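Local coordinates for Dps family protein (Staphylococcus aureus subsp. aureus, PDB 2D5K) that probably oxidises and stores iron inside a ferritin-like shell of twelve subunits, and probably helps to compact and protect DNA, at residues V16-V21 with S81-A86. Sequence-based numbering, arbitrary orientation.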
# COMPACT_ATOMS: atom_id res chain seq x y z
N VAL B 16 30.58 -8.39 13.22
CA VAL B 16 30.24 -8.92 11.90
C VAL B 16 30.39 -10.44 11.99
O VAL B 16 29.55 -11.19 11.47
CB VAL B 16 31.18 -8.38 10.79
CG1 VAL B 16 30.86 -9.07 9.46
CG2 VAL B 16 31.01 -6.88 10.64
N ALA B 17 31.45 -10.88 12.66
CA ALA B 17 31.72 -12.30 12.85
C ALA B 17 30.63 -12.95 13.70
O ALA B 17 30.07 -13.98 13.31
CB ALA B 17 33.08 -12.49 13.50
N ASN B 18 30.33 -12.36 14.86
CA ASN B 18 29.30 -12.90 15.75
C ASN B 18 27.97 -13.10 15.05
O ASN B 18 27.35 -14.16 15.14
CB ASN B 18 29.03 -11.96 16.93
CG ASN B 18 30.17 -11.87 17.91
OD1 ASN B 18 31.01 -12.77 18.00
ND2 ASN B 18 30.20 -10.78 18.68
N TRP B 19 27.51 -12.07 14.35
CA TRP B 19 26.22 -12.13 13.70
C TRP B 19 26.17 -12.96 12.43
O TRP B 19 25.10 -13.43 12.03
CB TRP B 19 25.68 -10.72 13.48
CG TRP B 19 25.39 -10.07 14.82
CD1 TRP B 19 26.22 -9.27 15.55
CD2 TRP B 19 24.22 -10.29 15.63
NE1 TRP B 19 25.64 -8.97 16.77
CE2 TRP B 19 24.42 -9.59 16.84
CE3 TRP B 19 23.04 -11.01 15.45
CZ2 TRP B 19 23.47 -9.59 17.86
CZ3 TRP B 19 22.09 -11.01 16.47
CH2 TRP B 19 22.32 -10.30 17.66
N THR B 20 27.32 -13.17 11.80
CA THR B 20 27.34 -14.01 10.61
C THR B 20 27.15 -15.44 11.11
O THR B 20 26.39 -16.21 10.53
CB THR B 20 28.68 -13.88 9.85
OG1 THR B 20 28.79 -12.55 9.32
CG2 THR B 20 28.74 -14.88 8.70
N VAL B 21 27.83 -15.78 12.20
CA VAL B 21 27.68 -17.12 12.77
C VAL B 21 26.27 -17.29 13.31
O VAL B 21 25.63 -18.32 13.09
CB VAL B 21 28.70 -17.37 13.91
CG1 VAL B 21 28.46 -18.74 14.52
CG2 VAL B 21 30.12 -17.27 13.36
N SER B 81 34.25 -15.00 15.98
CA SER B 81 32.98 -15.09 16.69
C SER B 81 32.98 -15.70 18.10
O SER B 81 33.60 -16.75 18.33
CB SER B 81 31.96 -15.85 15.84
OG SER B 81 30.73 -15.98 16.52
N ILE B 82 32.28 -15.06 19.03
CA ILE B 82 32.15 -15.59 20.38
C ILE B 82 30.88 -16.44 20.38
O ILE B 82 30.58 -17.14 21.35
CB ILE B 82 32.04 -14.49 21.46
CG1 ILE B 82 30.80 -13.63 21.22
CG2 ILE B 82 33.31 -13.65 21.47
CD1 ILE B 82 30.47 -12.70 22.37
N VAL B 83 30.12 -16.34 19.29
CA VAL B 83 28.91 -17.12 19.13
C VAL B 83 29.35 -18.42 18.47
O VAL B 83 29.96 -18.40 17.40
CB VAL B 83 27.88 -16.42 18.21
CG1 VAL B 83 26.71 -17.35 17.94
CG2 VAL B 83 27.40 -15.13 18.86
N LYS B 84 29.07 -19.54 19.12
CA LYS B 84 29.46 -20.83 18.58
C LYS B 84 28.34 -21.44 17.76
O LYS B 84 27.17 -21.10 17.94
CB LYS B 84 29.88 -21.77 19.72
CG LYS B 84 31.00 -21.18 20.57
CD LYS B 84 32.19 -20.76 19.70
CE LYS B 84 33.15 -19.82 20.44
NZ LYS B 84 33.72 -20.44 21.66
N GLU B 85 28.69 -22.33 16.84
CA GLU B 85 27.69 -22.97 16.00
C GLU B 85 26.80 -23.90 16.81
O GLU B 85 27.17 -24.37 17.88
CB GLU B 85 28.37 -23.74 14.87
CG GLU B 85 29.26 -22.85 14.01
CD GLU B 85 29.17 -23.18 12.54
OE1 GLU B 85 29.92 -24.07 12.08
OE2 GLU B 85 28.34 -22.55 11.86
N ALA B 86 25.61 -24.16 16.28
CA ALA B 86 24.65 -25.03 16.94
C ALA B 86 25.15 -26.46 17.05
O ALA B 86 25.84 -26.96 16.16
CB ALA B 86 23.32 -25.00 16.19
O HOH W 1 26.29 -21.07 12.94
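CG1 of Ile-82 sits above one face of the Asn-18 amide, displaced past its outer end, 3.8 Å from CG of Asn-18. On the same side, OD1 of Asn-18 accepts the backbone N-H of Ile-82 at 2.8 Å, the donor tilted 22° from the carbonyl plane. The bond is nearly straight at hydrogen (167°). OD1 also accepts from Gln-14. ND2 donates to Gln-15 and Gln-109, so both ends of the amide are gripped and its rotation is fixed. Asn-18 lies on helix 5-32 of the ferritin-like four-helix bundle. Its amide links that helix to helix 92-120, through Gln-109, and to the loop that leaves the short helix 74-80. At the start of the loop, OG of Ser-81 donates to O of Val-83 at 2.7 Å, on a lone pair. Val-21 packs against Ser-81 and Val-83. Its CG2 presses on CB of Ser-81 at 3.4 Å, a tight contact. Its CG1, anti to the backbone N (chi1 177°), reaches O of Val-83 at 3.3 Å. One water donates to both O of Val-21 and OE2 of Glu-85. The Glu-85 carboxylate also accepts from the backbone N-H groups of Leu-74 and Thr-75 of a second subunit.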